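Local structure of transcriptional regulator (3E7Q) at residues G86-R91 and A149-W154. The protein probably binds cis-regulatory DNA as a TetR-family transcription factor and is likely to act as a repressor. Numbering follows the deposited sequence.
Sequences GGARPR and AEEGGW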
ATOM      1  N   GLY B  86      10.672 -26.832  13.084  1.00 49.13           N
ATOM      2  CA  GLY B  86      11.485 -25.914  13.866  1.00 48.37           C
ATOM      3  C   GLY B  86      12.398 -24.977  13.104  1.00 47.00           C
ATOM      4  O   GLY B  86      12.785 -23.926  13.671  1.00 47.72           O
ATOM      5  N   GLY B  87      12.756 -25.345  11.862  1.00 44.77           N
ATOM      6  CA  GLY B  87      13.817 -24.640  11.113  1.00 42.31           C
ATOM      7  C   GLY B  87      13.420 -23.309  10.481  1.00 41.06           C
ATOM      8  O   GLY B  87      12.250 -23.023  10.304  1.00 40.88           O
ATOM      9  N   ALA B  88      14.385 -22.500  10.066  1.00 40.83           N
ATOM     10  CA  ALA B  88      14.069 -21.096   9.632  1.00 39.74           C
ATOM     11  C   ALA B  88      13.186 -21.034   8.354  1.00 39.42           C
ATOM     12  O   ALA B  88      12.204 -20.268   8.328  1.00 37.30           O
ATOM     13  CB  ALA B  88      15.328 -20.261   9.493  1.00 39.15           C
ATOM     14  N   ARG B  89      13.484 -21.886   7.346  1.00 39.01           N
ATOM     15  CA  ARG B  89      12.758 -21.895   6.062  1.00 38.55           C
ATOM     16  C   ARG B  89      11.354 -22.477   6.206  1.00 38.47           C
ATOM     17  O   ARG B  89      10.400 -21.910   5.671  1.00 38.87           O
ATOM     18  CB  ARG B  89      13.570 -22.566   4.928  1.00 38.14           C
ATOM     19  CG  ARG B  89      14.751 -21.702   4.551  1.00 40.94           C
ATOM     20  CD  ARG B  89      15.025 -21.424   3.087  1.00 44.13           C
ATOM     21  NE  ARG B  89      13.886 -21.032   2.219  1.00 45.19           N
ATOM     22  CZ  ARG B  89      14.033 -20.723   0.931  1.00 40.80           C
ATOM     23  NH1 ARG B  89      15.233 -20.667   0.414  1.00 41.42           N
ATOM     24  NH2 ARG B  89      13.000 -20.431   0.179  1.00 39.86           N
ATOM     25  N   PRO B  90      11.196 -23.575   6.968  1.00 39.16           N
ATOM     26  CA  PRO B  90       9.829 -24.053   7.188  1.00 39.42           C
ATOM     27  C   PRO B  90       8.900 -23.032   7.918  1.00 39.50           C
ATOM     28  O   PRO B  90       7.745 -22.903   7.533  1.00 37.62           O
ATOM     29  CB  PRO B  90      10.025 -25.341   7.982  1.00 39.61           C
ATOM     30  CG  PRO B  90      11.392 -25.790   7.673  1.00 39.36           C
ATOM     31  CD  PRO B  90      12.169 -24.473   7.583  1.00 39.23           C
ATOM     32  N   ARG B  91       9.446 -22.311   8.905  1.00 39.87           N
ATOM     33  CA  ARG B  91       8.776 -21.201   9.607  1.00 39.98           C
ATOM     34  C   ARG B  91       8.446 -20.012   8.678  1.00 39.34           C
ATOM     35  O   ARG B  91       7.331 -19.478   8.721  1.00 39.05           O
ATOM     36  CB  ARG B  91       9.627 -20.686  10.778  1.00 39.84           C
ATOM     37  CG  ARG B  91       9.930 -21.671  11.875  1.00 41.28           C
ATOM     38  CD  ARG B  91      10.643 -21.043  13.077  1.00 42.49           C
ATOM     39  NE  ARG B  91      10.273 -21.787  14.277  1.00 48.49           N
ATOM     40  CZ  ARG B  91      11.017 -21.887  15.395  1.00 53.52           C
ATOM     41  NH1 ARG B  91      12.184 -21.241  15.515  1.00 53.97           N
ATOM     42  NH2 ARG B  91      10.603 -22.649  16.424  1.00 52.40           N
ATOM     43  N   ALA B 149      20.105 -16.772   9.165  1.00 38.21           N
ATOM     44  CA  ALA B 149      21.480 -16.318   9.116  1.00 38.06           C
ATOM     45  C   ALA B 149      22.447 -17.219   9.913  1.00 38.08           C
ATOM     46  O   ALA B 149      23.555 -17.529   9.438  1.00 36.24           O
ATOM     47  CB  ALA B 149      21.555 -14.858   9.618  1.00 37.27           C
ATOM     48  N   GLU B 150      22.026 -17.618  11.114  1.00 38.62           N
ATOM     49  CA  GLU B 150      22.773 -18.564  11.948  1.00 39.62           C
ATOM     50  C   GLU B 150      22.925 -19.962  11.262  1.00 38.97           C
ATOM     51  O   GLU B 150      24.011 -20.494  11.163  1.00 38.52           O
ATOM     52  CB  GLU B 150      22.131 -18.700  13.344  1.00 39.85           C
ATOM     53  CG  GLU B 150      22.729 -19.912  14.196  1.00 42.34           C
ATOM     54  CD  GLU B 150      24.164 -19.678  14.768  1.00 47.58           C
ATOM     55  OE1 GLU B 150      24.615 -18.500  14.808  1.00 51.09           O
ATOM     56  OE2 GLU B 150      24.828 -20.680  15.190  1.00 50.43           O
ATOM     57  N   GLU B 151      21.827 -20.506  10.737  1.00 39.92           N
ATOM     58  CA  GLU B 151      21.871 -21.734   9.898  1.00 39.73           C
ATOM     59  C   GLU B 151      22.892 -21.611   8.743  1.00 40.56           C
ATOM     60  O   GLU B 151      23.579 -22.581   8.368  1.00 39.24           O
ATOM     61  CB  GLU B 151      20.471 -22.034   9.353  1.00 39.07           C
ATOM     62  CG  GLU B 151      19.444 -22.481  10.403  1.00 38.41           C
ATOM     63  CD  GLU B 151      18.054 -22.743   9.801  1.00 39.05           C
ATOM     64  OE1 GLU B 151      17.888 -22.812   8.552  1.00 38.34           O
ATOM     65  OE2 GLU B 151      17.124 -22.929  10.582  1.00 37.82           O
ATOM     66  N   GLY B 152      23.041 -20.370   8.254  1.00 41.82           N
ATOM     67  CA  GLY B 152      23.871 -20.007   7.087  1.00 41.54           C
ATOM     68  C   GLY B 152      25.378 -19.872   6.988  1.00 41.52           C
ATOM     69  O   GLY B 152      25.880 -19.896   5.872  1.00 43.34           O
ATOM     70  N   GLY B 153      26.197 -19.666   7.994  1.00 42.32           N
ATOM     71  CA  GLY B 153      26.070 -18.821   9.081  1.00 42.84           C
ATOM     72  C   GLY B 153      26.703 -17.550   8.509  1.00 42.92           C
ATOM     73  O   GLY B 153      27.905 -17.477   8.282  1.00 41.94           O
ATOM     74  N   TRP B 154      25.842 -16.559   8.282  1.00 43.02           N
ATOM     75  CA  TRP B 154      26.193 -15.288   7.656  1.00 43.67           C
ATOM     76  C   TRP B 154      26.850 -14.382   8.679  1.00 45.63           C
ATOM     77  O   TRP B 154      26.329 -14.168   9.758  1.00 46.23           O
ATOM     78  CB  TRP B 154      24.935 -14.680   7.058  1.00 42.43           C
ATOM     79  CG  TRP B 154      24.203 -15.682   6.117  1.00 39.72           C
ATOM     80  CD1 TRP B 154      24.750 -16.732   5.475  1.00 39.83           C
ATOM     81  CD2 TRP B 154      22.844 -15.624   5.690  1.00 39.57           C
ATOM     82  NE1 TRP B 154      23.824 -17.371   4.693  1.00 38.82           N
ATOM     83  CE2 TRP B 154      22.630 -16.723   4.827  1.00 38.85           C
ATOM     84  CE3 TRP B 154      21.769 -14.767   5.968  1.00 39.02           C
ATOM     85  CZ2 TRP B 154      21.398 -16.987   4.259  1.00 39.72           C
ATOM     86  CZ3 TRP B 154      20.533 -15.033   5.381  1.00 38.77           C
ATOM     87  CH2 TRP B 154      20.361 -16.121   4.544  1.00 39.93           C
TER
HETATM   88  O   HOH W   1      15.900 -23.695   7.410  1.00 37.81           O
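Glu151 reaches from helix 124-152 to the backbone of Ala88, a worked example of a helix N-terminus whose amides are met by a carboxylate from another helix. The setting is the all-helical C-terminal domain of a TetR-family regulator, where helix 88-99 starts at Gly87, its N-cap residue. Glycine has no side chain to take up the first amides of the helix, and a remote glutamate does so instead. Glu151 OE2 accepts a hydrogen bond of 2.8 Å from Ala88 N, with an N-H...O angle of 156°. The donor meets the syn side of the carboxylate, 21° out of its plane. The other oxygen, OE1, works through a water: this water donates to Glu151 OE1 at a short 2.5 Å and accepts from Arg89 N at 3.0 Å, so two successive amides are served by one carboxylate. The reach comes from an extended chain (chi2 179°), CG lying anti to the carbonyl carbon. Negative charge here should suit the positive end of the helix dipole. Farther along the helix, Arg89 directs its guanidinium away from Glu151, into salt bridges with Glu194, Asp198 and Glu201, all on helix 186-204. Ala88 also leans on Gln147 and Leu148, and its CB turns toward the glutamate, 3.4 Å from Glu151 OE2 and 3.7 Å from Glu151 CD.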